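Local coordinates for type II secretion pathway related protein (Escherichia coli, PDB 3SOL) that acts as the pilotin of a type II secretion system, a small helical lipoprotein that probably helps its secretin reach the outer membrane, at residues R18-K21 with M22-R26; D62-V65 with R66-D70; R83-V86 with P87-G90. All blocks are in the same frame, centred on the assembly; numbering follows the deposited sequence.

Contact 1 of 3, residues R18-K21 with M22-R26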
ATOM      1  N   ARG A  18       3.351   3.330  -0.540  1.00 19.74           N
ATOM      2  CA  ARG A  18       4.285   4.015  -1.458  1.00 19.51           C
ATOM      3  C   ARG A  18       4.139   5.545  -1.393  1.00 17.98           C
ATOM      4  O   ARG A  18       5.124   6.299  -1.381  1.00 17.33           O
ATOM      5  CB  ARG A  18       4.086   3.528  -2.870  1.00 21.09           C
ATOM      6  CG  ARG A  18       4.909   4.235  -3.901  1.00 24.54           C
ATOM      7  CD  ARG A  18       4.546   3.649  -5.271  1.00 31.27           C
ATOM      8  NE  ARG A  18       5.294   4.264  -6.350  1.00 36.28           N
ATOM      9  CZ  ARG A  18       5.120   3.993  -7.644  1.00 41.70           C
ATOM     10  NH1 ARG A  18       4.196   3.117  -8.046  1.00 43.88           N
ATOM     11  NH2 ARG A  18       5.890   4.596  -8.545  1.00 45.38           N
ATOM     12  N   TYR A  19       2.906   6.005  -1.338  1.00 16.96           N
ATOM     13  CA  TYR A  19       2.646   7.437  -1.202  1.00 16.32           C
ATOM     14  C   TYR A  19       3.263   7.991   0.087  1.00 14.67           C
ATOM     15  O   TYR A  19       3.893   9.031   0.064  1.00 14.36           O
ATOM     16  CB  TYR A  19       1.147   7.727  -1.273  1.00 16.83           C
ATOM     17  CG  TYR A  19       0.821   9.056  -1.930  1.00 16.46           C
ATOM     18  CD1 TYR A  19       0.455   9.106  -3.258  1.00 19.10           C
ATOM     19  CD2 TYR A  19       0.891  10.253  -1.227  1.00 18.28           C
ATOM     20  CE1 TYR A  19       0.153  10.300  -3.885  1.00 19.34           C
ATOM     21  CE2 TYR A  19       0.600  11.484  -1.861  1.00 16.77           C
ATOM     22  CZ  TYR A  19       0.229  11.478  -3.187  1.00 18.97           C
ATOM     23  OH  TYR A  19      -0.085  12.624  -3.872  1.00 18.42           O
ATOM     24  N   LEU A  20       3.115   7.271   1.199  1.00 14.63           N
ATOM     25  CA  LEU A  20       3.706   7.700   2.465  1.00 14.09           C
ATOM     26  C   LEU A  20       5.218   7.806   2.387  1.00 14.35           C
ATOM     27  O   LEU A  20       5.814   8.776   2.886  1.00 13.36           O
ATOM     28  CB  LEU A  20       3.306   6.745   3.598  1.00 14.43           C
ATOM     29  CG  LEU A  20       1.885   6.895   4.115  1.00 15.11           C
ATOM     30  CD1 LEU A  20       1.658   5.903   5.259  1.00 16.01           C
ATOM     31  CD2 LEU A  20       1.623   8.365   4.573  1.00 14.10           C
ATOM     32  N   LYS A  21       5.843   6.816   1.759  1.00 14.44           N
ATOM     33  CA  LYS A  21       7.286   6.785   1.635  1.00 16.22           C
ATOM     34  C   LYS A  21       7.825   7.882   0.721  1.00 17.01           C
ATOM     35  O   LYS A  21       8.820   8.510   1.024  1.00 18.19           O
ATOM     36  CB  LYS A  21       7.733   5.423   1.110  1.00 17.06           C
ATOM     37  CG  LYS A  21       7.649   4.333   2.138  1.00 19.93           C
ATOM     38  CD  LYS A  21       7.755   2.941   1.494  1.00 25.03           C
ATOM     39  CE  LYS A  21       9.056   2.698   0.808  1.00 29.34           C
ATOM     40  NZ  LYS A  21       9.038   1.346   0.167  1.00 32.76           N
ATOM     41  N   MET A  22       7.156   8.094  -0.402  1.00 16.98           N
ATOM     42  CA  MET A  22       7.637   8.999  -1.433  1.00 18.01           C
ATOM     43  C   MET A  22       7.297  10.466  -1.103  1.00 16.11           C
ATOM     44  O   MET A  22       8.107  11.358  -1.340  1.00 15.84           O
ATOM     45  CB  MET A  22       7.029   8.616  -2.799  1.00 19.11           C
ATOM     46  CG  MET A  22       7.554   7.301  -3.374  1.00 24.75           C
ATOM     47  SD  MET A  22       9.170   7.445  -4.202  1.00 34.11           S
ATOM     48  CE  MET A  22       8.949   8.918  -5.095  1.00 28.42           C
ATOM     49  N   ARG A  23       6.106  10.709  -0.574  1.00 14.97           N
ATOM     50  CA  ARG A  23       5.579  12.078  -0.491  1.00 15.04           C
ATOM     51  C   ARG A  23       5.290  12.563   0.921  1.00 13.87           C
ATOM     52  O   ARG A  23       4.956  13.741   1.105  1.00 13.97           O
ATOM     53  CB  ARG A  23       4.329  12.159  -1.354  1.00 15.74           C
ATOM     54  CG  ARG A  23       4.754  12.032  -2.811  1.00 19.04           C
ATOM     55  CD  ARG A  23       3.680  11.856  -3.711  1.00 24.03           C
ATOM     56  NE  ARG A  23       4.205  11.810  -5.085  1.00 24.16           N
ATOM     57  CZ  ARG A  23       4.171  12.806  -5.956  1.00 22.58           C
ATOM     58  NH1 ARG A  23       4.622  12.592  -7.178  1.00 26.24           N
ATOM     59  NH2 ARG A  23       3.699  13.994  -5.628  1.00 23.47           N
ATOM     60  N   CYS A  24       5.417  11.659   1.895  1.00 13.69           N
ATOM     61  CA  CYS A  24       5.096  11.944   3.300  1.00 13.26           C
ATOM     62  C   CYS A  24       6.221  11.533   4.251  1.00 13.40           C
ATOM     63  O   CYS A  24       5.981  11.286   5.431  1.00 13.41           O
ATOM     64  CB  CYS A  24       3.790  11.266   3.704  1.00 13.79           C
ATOM     65  SG  CYS A  24       2.430  11.542   2.552  1.00 14.02           S
ATOM     66  N   ASN A  25       7.442  11.439   3.732  1.00 12.00           N
ATOM     67  CA  ASN A  25       8.622  11.317   4.552  1.00 12.52           C
ATOM     68  C   ASN A  25       8.688  10.111   5.485  1.00 13.06           C
ATOM     69  O   ASN A  25       9.418  10.142   6.461  1.00 14.48           O
ATOM     70  CB  ASN A  25       8.842  12.623   5.318  1.00 13.18           C
ATOM     71  CG  ASN A  25       9.252  13.752   4.412  1.00 13.11           C
ATOM     72  OD1 ASN A  25      10.166  13.590   3.601  1.00 12.68           O
ATOM     73  ND2 ASN A  25       8.574  14.884   4.514  1.00 13.26           N
ATOM     74  N   ARG A  26       7.998   9.016   5.140  1.00 13.17           N
ATOM     75  CA  ARG A  26       7.974   7.833   6.019  1.00 14.20           C
ATOM     76  C   ARG A  26       9.170   6.937   5.726  1.00 15.23           C
ATOM     77  O   ARG A  26       9.058   5.861   5.137  1.00 16.92           O
ATOM     78  CB  ARG A  26       6.657   7.071   5.933  1.00 14.19           C
ATOM     79  CG  ARG A  26       5.499   7.827   6.522  1.00 13.88           C
ATOM     80  CD  ARG A  26       5.588   8.008   8.054  1.00 14.55           C
ATOM     81  NE  ARG A  26       5.754   6.769   8.805  1.00 17.06           N
ATOM     82  CZ  ARG A  26       4.789   6.077   9.419  1.00 17.57           C
ATOM     83  NH1 ARG A  26       3.517   6.461   9.370  1.00 16.44           N
ATOM     84  NH2 ARG A  26       5.120   5.008  10.136  1.00 17.62           N
TER
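Tyr-19 and Arg-23, one helical turn apart, meet through a CH-pi contact. Arg-23 CD sits over one face of the ring, 3.7 Å from its centroid and 20° off the normal, displaced toward the phenol end. The arginine chain runs extended from CG to NE, which carries the guanidinium past the ring with the two planes 34° apart; NE then bonds the hydroxyl of Tyr-64, while Tyr-19 OH is held by Glu-74 and Lys-77.

Apolar packing adds to this. Leu-20 CD2 lies 3.7 Å from Cys-24 CB, and its CB meets CG of Arg-26, whose chain bends twice and leads on to Asp-28. Cys-24 SG comes up to the Tyr-19 ring at its edge and is joined to Cys-78 in a disulfide.

The backbone bonds record the end of helix 5-23. Arg-23 N reaches Tyr-19 O at 2.8 Å in regular fashion, but the next bond, Cys-24 N to Leu-20 O, is weak. Asn-25 then takes a left-handed conformation (phi 59°) that swings the chain back, and Arg-26 N donates to the same Leu-20 O at 3.1 Å from above its carbonyl plane. That acceptor thus gains a second, straighter bond where the helix stops, and arginine methylenes, rather than charges, do the covering: Arg-23 CD over the Tyr-19 ring and Arg-26 CG against Leu-20 CB, leaving the polar ends to Tyr-64 and Asp-28.

Contact 2 of 3, residues D62-V65 with R66-D70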
ATOM      1  N   ASP A  62      -0.954   1.800 -10.881  1.00 35.55           N
ATOM      2  CA  ASP A  62      -2.043   2.534 -11.521  1.00 36.86           C
ATOM      3  C   ASP A  62      -2.816   3.385 -10.521  1.00 35.01           C
ATOM      4  O   ASP A  62      -3.175   4.528 -10.818  1.00 35.14           O
ATOM      5  CB  ASP A  62      -2.991   1.558 -12.203  1.00 40.15           C
ATOM      6  CG  ASP A  62      -2.375   0.889 -13.421  1.00 43.92           C
ATOM      7  OD1 ASP A  62      -1.409   1.431 -14.014  1.00 47.11           O
ATOM      8  OD2 ASP A  62      -2.876  -0.187 -13.790  1.00 47.20           O
ATOM      9  N   ILE A  63      -3.058   2.832  -9.333  1.00 33.09           N
ATOM     10  CA  ILE A  63      -3.693   3.568  -8.252  1.00 30.84           C
ATOM     11  C   ILE A  63      -2.820   4.739  -7.827  1.00 28.92           C
ATOM     12  O   ILE A  63      -3.318   5.839  -7.593  1.00 27.59           O
ATOM     13  CB  ILE A  63      -3.980   2.672  -7.029  1.00 30.11           C
ATOM     14  CG1 ILE A  63      -5.044   1.618  -7.379  1.00 33.53           C
ATOM     15  CG2 ILE A  63      -4.454   3.518  -5.849  1.00 27.62           C
ATOM     16  CD1 ILE A  63      -5.143   0.484  -6.388  1.00 34.33           C
ATOM     17  N   TYR A  64      -1.513   4.512  -7.745  1.00 27.69           N
ATOM     18  CA  TYR A  64      -0.613   5.564  -7.310  1.00 25.88           C
ATOM     19  C   TYR A  64      -0.718   6.800  -8.201  1.00 26.96           C
ATOM     20  O   TYR A  64      -0.753   7.935  -7.708  1.00 25.66           O
ATOM     21  CB  TYR A  64       0.812   5.046  -7.310  1.00 26.29           C
ATOM     22  CG  TYR A  64       1.830   6.035  -6.779  1.00 22.93           C
ATOM     23  CD1 TYR A  64       2.011   6.202  -5.413  1.00 21.68           C
ATOM     24  CD2 TYR A  64       2.619   6.786  -7.645  1.00 25.33           C
ATOM     25  CE1 TYR A  64       2.956   7.087  -4.917  1.00 20.73           C
ATOM     26  CE2 TYR A  64       3.566   7.676  -7.155  1.00 23.52           C
ATOM     27  CZ  TYR A  64       3.724   7.815  -5.783  1.00 21.82           C
ATOM     28  OH  TYR A  64       4.647   8.689  -5.273  1.00 23.36           O
ATOM     29  N   VAL A  65      -0.766   6.580  -9.509  1.00 29.84           N
ATOM     30  CA  VAL A  65      -0.924   7.677 -10.451  1.00 31.92           C
ATOM     31  C   VAL A  65      -2.211   8.451 -10.175  1.00 31.80           C
ATOM     32  O   VAL A  65      -2.203   9.688 -10.149  1.00 32.09           O
ATOM     33  CB  VAL A  65      -0.919   7.180 -11.883  1.00 34.86           C
ATOM     34  CG1 VAL A  65      -1.327   8.308 -12.836  1.00 37.58           C
ATOM     35  CG2 VAL A  65       0.455   6.615 -12.223  1.00 36.87           C
ATOM     36  N   ARG A  66      -3.303   7.736  -9.941  1.00 32.02           N
ATOM     37  CA  ARG A  66      -4.562   8.391  -9.613  1.00 32.93           C
ATOM     38  C   ARG A  66      -4.440   9.197  -8.324  1.00 29.85           C
ATOM     39  O   ARG A  66      -4.952  10.314  -8.256  1.00 28.93           O
ATOM     40  CB  ARG A  66      -5.722   7.390  -9.519  1.00 34.98           C
ATOM     41  CG  ARG A  66      -5.959   6.635 -10.805  1.00 41.20           C
ATOM     42  CD  ARG A  66      -7.384   6.123 -10.923  1.00 48.61           C
ATOM     43  NE  ARG A  66      -7.744   5.123  -9.914  1.00 52.32           N
ATOM     44  CZ  ARG A  66      -7.534   3.805 -10.019  1.00 56.45           C
ATOM     45  NH1 ARG A  66      -6.922   3.275 -11.081  1.00 58.42           N
ATOM     46  NH2 ARG A  66      -7.933   3.000  -9.033  1.00 57.79           N
ATOM     47  N   LEU A  67      -3.740   8.653  -7.319  1.00 27.02           N
ATOM     48  CA  LEU A  67      -3.571   9.345  -6.039  1.00 25.20           C
ATOM     49  C   LEU A  67      -2.774  10.631  -6.207  1.00 24.42           C
ATOM     50  O   LEU A  67      -3.134  11.640  -5.608  1.00 23.32           O
ATOM     51  CB  LEU A  67      -2.891   8.456  -4.990  1.00 23.74           C
ATOM     52  CG  LEU A  67      -3.637   7.193  -4.540  1.00 26.28           C
ATOM     53  CD1 LEU A  67      -2.743   6.340  -3.629  1.00 25.27           C
ATOM     54  CD2 LEU A  67      -4.934   7.573  -3.837  1.00 28.79           C
ATOM     55  N   THR A  68      -1.711  10.612  -7.014  1.00 24.76           N
ATOM     56  CA  THR A  68      -0.913  11.828  -7.229  1.00 25.25           C
ATOM     57  C   THR A  68      -1.741  12.930  -7.905  1.00 26.89           C
ATOM     58  O   THR A  68      -1.577  14.103  -7.590  1.00 27.15           O
ATOM     59  CB  THR A  68       0.395  11.584  -8.027  1.00 26.01           C
ATOM     60  OG1 THR A  68       0.099  11.226  -9.390  1.00 30.50           O
ATOM     61  CG2 THR A  68       1.208  10.483  -7.376  1.00 24.58           C
ATOM     62  N   ARG A  69      -2.649  12.544  -8.797  1.00 28.56           N
ATOM     63  CA  ARG A  69      -3.474  13.490  -9.533  1.00 30.38           C
ATOM     64  C   ARG A  69      -4.656  14.042  -8.748  1.00 29.52           C
ATOM     65  O   ARG A  69      -5.217  15.055  -9.136  1.00 30.47           O
ATOM     66  CB  ARG A  69      -4.043  12.829 -10.774  1.00 33.41           C
ATOM     67  CG  ARG A  69      -3.050  12.410 -11.795  1.00 37.74           C
ATOM     68  CD  ARG A  69      -3.802  11.678 -12.886  1.00 44.41           C
ATOM     69  NE  ARG A  69      -2.918  11.136 -13.899  1.00 51.25           N
ATOM     70  CZ  ARG A  69      -2.369  11.842 -14.884  1.00 56.76           C
ATOM     71  NH1 ARG A  69      -2.604  13.150 -15.009  1.00 59.12           N
ATOM     72  NH2 ARG A  69      -1.580  11.229 -15.757  1.00 59.15           N
ATOM     73  N   ASP A  70      -5.059  13.365  -7.675  1.00 27.36           N
ATOM     74  CA  ASP A  70      -6.191  13.809  -6.843  1.00 27.22           C
ATOM     75  C   ASP A  70      -5.878  15.202  -6.292  1.00 25.89           C
ATOM     76  O   ASP A  70      -4.766  15.440  -5.840  1.00 23.45           O
ATOM     77  CB  ASP A  70      -6.402  12.795  -5.714  1.00 26.37           C
ATOM     78  CG  ASP A  70      -7.572  13.119  -4.832  1.00 29.12           C
ATOM     79  OD1 ASP A  70      -7.480  14.079  -4.044  1.00 30.63           O
ATOM     80  OD2 ASP A  70      -8.584  12.390  -4.912  1.00 33.68           O
TER
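Val-65 O is gripped twice, by Arg-69 N at 3.2 Å and by Thr-68 OG1 at 2.9 Å, both arriving from the same face of its carbonyl plane. The hydroxyl can do this because chi1 of 68° sets OG1 between the backbone N and the carbonyl carbon. The same rotation carries the methyl, CG2, to the Tyr-64 ring, where it forms a CH-pi contact over one face, 4.0 Å from the centroid, the two side chains crossing at about a right angle. The far end of that tyrosine bonds Arg-23 of helix 5-23.

Two exposed arginines lie against aliphatic neighbours. Arg-66 bends at chi3 (-65°), laying one guanidinium face above Ile-63 CA and bringing NH2 to 3.6 Å from Ile-63 CG1. Arg-69 instead stays extended beside Val-65, whose CG1 approaches NE 3.4 Å away at the guanidinium edge. Ile-63, which also packs on helix 5-23, runs side by side with Leu-67, CG2 to CD1 4.0 Å.

One threonine therefore divides its two branches by chemistry: the hydroxyl is spent on the helix's own backbone near its last turn, and the methyl is left to cover one face of a tyrosine that also meets the neighbouring helix.

Contact 3 of 3, residues R83-V86 with P87-G90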
ATOM      1  N   ARG A  83      -2.890   7.893   9.381  1.00 20.51           N
ATOM      2  CA  ARG A  83      -3.901   7.382  10.299  1.00 23.53           C
ATOM      3  C   ARG A  83      -4.416   6.002   9.894  1.00 24.97           C
ATOM      4  O   ARG A  83      -4.497   5.073  10.720  1.00 26.10           O
ATOM      5  CB  ARG A  83      -5.064   8.381  10.391  1.00 24.75           C
ATOM      6  CG  ARG A  83      -6.149   7.965  11.349  1.00 30.88           C
ATOM      7  CD  ARG A  83      -7.304   8.954  11.341  1.00 35.61           C
ATOM      8  NE  ARG A  83      -8.370   8.531  12.255  1.00 42.55           N
ATOM      9  CZ  ARG A  83      -8.747   9.181  13.359  1.00 46.61           C
ATOM     10  NH1 ARG A  83      -8.164  10.323  13.724  1.00 48.29           N
ATOM     11  NH2 ARG A  83      -9.737   8.693  14.098  1.00 50.12           N
ATOM     12  N   ARG A  84      -4.780   5.861   8.626  1.00 24.92           N
ATOM     13  CA  ARG A  84      -5.466   4.660   8.153  1.00 28.46           C
ATOM     14  C   ARG A  84      -4.569   3.423   8.044  1.00 28.46           C
ATOM     15  O   ARG A  84      -5.051   2.306   8.238  1.00 28.55           O
ATOM     16  CB  ARG A  84      -6.114   4.942   6.802  1.00 29.44           C
ATOM     17  CG  ARG A  84      -7.215   5.988   6.901  1.00 34.74           C
ATOM     18  CD  ARG A  84      -8.591   5.425   6.620  1.00 44.07           C
ATOM     19  NE  ARG A  84      -9.650   6.431   6.799  1.00 49.46           N
ATOM     20  CZ  ARG A  84      -9.784   7.539   6.060  1.00 52.08           C
ATOM     21  NH1 ARG A  84      -8.936   7.813   5.065  1.00 50.74           N
ATOM     22  NH2 ARG A  84     -10.781   8.391   6.314  1.00 54.28           N
ATOM     23  N   LEU A  85      -3.277   3.615   7.768  1.00 26.96           N
ATOM     24  CA  LEU A  85      -2.366   2.485   7.537  1.00 28.44           C
ATOM     25  C   LEU A  85      -1.746   1.900   8.826  1.00 30.14           C
ATOM     26  O   LEU A  85      -0.907   0.996   8.765  1.00 31.23           O
ATOM     27  CB  LEU A  85      -1.274   2.879   6.542  1.00 26.86           C
ATOM     28  CG  LEU A  85      -1.730   3.032   5.090  1.00 27.34           C
ATOM     29  CD1 LEU A  85      -0.617   3.606   4.223  1.00 27.92           C
ATOM     30  CD2 LEU A  85      -2.136   1.687   4.545  1.00 30.66           C
ATOM     31  N   VAL A  86      -2.177   2.382   9.984  1.00 31.08           N
ATOM     32  CA  VAL A  86      -1.578   1.967  11.244  1.00 32.90           C
ATOM     33  C   VAL A  86      -1.531   0.439  11.357  1.00 35.38           C
ATOM     34  O   VAL A  86      -0.473  -0.120  11.647  1.00 36.14           O
ATOM     35  CB  VAL A  86      -2.279   2.642  12.474  1.00 33.83           C
ATOM     36  CG1 VAL A  86      -1.850   1.987  13.776  1.00 36.34           C
ATOM     37  CG2 VAL A  86      -1.964   4.137  12.510  1.00 32.29           C
ATOM     38  N   PRO A  87      -2.661  -0.249  11.101  1.00 38.04           N
ATOM     39  CA  PRO A  87      -2.624  -1.717  11.136  1.00 40.54           C
ATOM     40  C   PRO A  87      -1.628  -2.384  10.165  1.00 40.37           C
ATOM     41  O   PRO A  87      -0.860  -3.259  10.579  1.00 41.11           O
ATOM     42  CB  PRO A  87      -4.069  -2.107  10.785  1.00 42.62           C
ATOM     43  CG  PRO A  87      -4.878  -0.941  11.223  1.00 42.12           C
ATOM     44  CD  PRO A  87      -4.035   0.254  10.916  1.00 38.34           C
ATOM     45  N   PHE A  88      -1.649  -1.991   8.892  1.00 39.58           N
ATOM     46  CA  PHE A  88      -0.735  -2.567   7.894  1.00 39.57           C
ATOM     47  C   PHE A  88       0.724  -2.282   8.240  1.00 38.95           C
ATOM     48  O   PHE A  88       1.576  -3.163   8.136  1.00 39.50           O
ATOM     49  CB  PHE A  88      -1.048  -2.041   6.492  1.00 38.51           C
ATOM     50  CG  PHE A  88      -0.209  -2.666   5.395  1.00 38.87           C
ATOM     51  CD1 PHE A  88      -0.270  -4.035   5.143  1.00 40.72           C
ATOM     52  CD2 PHE A  88       0.608  -1.878   4.591  1.00 37.09           C
ATOM     53  CE1 PHE A  88       0.498  -4.621   4.122  1.00 40.80           C
ATOM     54  CE2 PHE A  88       1.374  -2.451   3.565  1.00 37.81           C
ATOM     55  CZ  PHE A  88       1.314  -3.833   3.334  1.00 40.08           C
ATOM     56  N   ILE A  89       1.011  -1.054   8.664  1.00 38.06           N
ATOM     57  CA  ILE A  89       2.381  -0.669   9.050  1.00 37.59           C
ATOM     58  C   ILE A  89       2.880  -1.528  10.224  1.00 40.27           C
ATOM     59  O   ILE A  89       4.060  -1.859  10.290  1.00 40.89           O
ATOM     60  CB  ILE A  89       2.467   0.837   9.389  1.00 35.79           C
ATOM     61  CG1 ILE A  89       2.192   1.677   8.129  1.00 34.25           C
ATOM     62  CG2 ILE A  89       3.825   1.187   9.991  1.00 34.60           C
ATOM     63  CD1 ILE A  89       2.048   3.175   8.381  1.00 31.75           C
ATOM     64  N   GLY A  90       1.977  -1.901  11.130  1.00 43.04           N
ATOM     65  CA  GLY A  90       2.291  -2.863  12.210  1.00 46.08           C
ATOM     66  C   GLY A  90       2.731  -4.235  11.716  1.00 48.28           C
ATOM     67  O   GLY A  90       3.617  -4.861  12.302  1.00 49.30           O
TER
HETATM   68  O   HOH W   1      -3.867  -0.625   7.543  1.00 44.80           O
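Ile-89 lays CG1 and CD1 back over Leu-85, one turn earlier: CD1 rests 3.8 Å from Leu-85 CB, and CG1 lies 3.2 Å from Leu-85 O. With chi1 at -66°, CG1 sits beside the backbone N of Ile-89, and the branch therefore follows the N-H that it flanks. That N-H meets Leu-85 O at 2.8 Å, nearly straight at 173° and closely in line with the carbonyl bond. Cut back to an alanine here, the residue would probably keep that backbone bond but leave Leu-85 CB uncovered and open a gap where Leu-29 and Arg-26 also touch the isoleucine.

Leu-85 itself is the N-cap of helix 86-93 and also the residue at which helix 74-84 loses its helical geometry. Its buried side chain packs against Ala-16 and Leu-20, with CD2 at 4.3 Å from Phe-88 CB. The phenylalanine chain departs from this contact to pack among Ile-13, Thr-17, Ile-35, Val-38 and Ile-42.

At the junction, a water occupies the step that a continuous helix would close directly: Phe-88 N donates to it at 2.9 Å, and it donates in turn to Arg-84 O at 3.2 Å. Pro-87, lacking an N-H, cannot extend the preceding helix's bonding but suits the first turn of the new one, where no intrahelical donor is required. The fit is tight, Val-86 CB standing 3.3 Å from Pro-87 CD. Gly-90 N continues the new helix's bonding by reaching Val-86 O. A proline in the first turn, just after the N-cap, is a common way to start a helix; here, with one non-helical residue and a water in the broken i to i+4 step, it joins the last two helices of this all-helical pilotin.

Contacts 1 and 2 finish two helices that pack on one another, and they touch directly: Tyr-64 of the second lies among Arg-18, Tyr-19, Met-22 and Arg-23 of the first, making an interface rich in aromatic rings and arginines. Contact 3 joins the end of one helix to the start of the next, and meets contact 1 through mainly aliphatic packing, Leu-20 against Leu-85 and Ile-89, with the Arg-26 guanidinium also touching Ile-89. Contacts 2 and 3 stay about 9 Å apart at their nearest atoms. Each is partly buried, with tyrosine, phenylalanine, leucine or isoleucine inside. The backbone is supplemented by a second N-H to one carbonyl in contact 1, a threonine hydroxyl in contact 2 and a bridging water in contact 3.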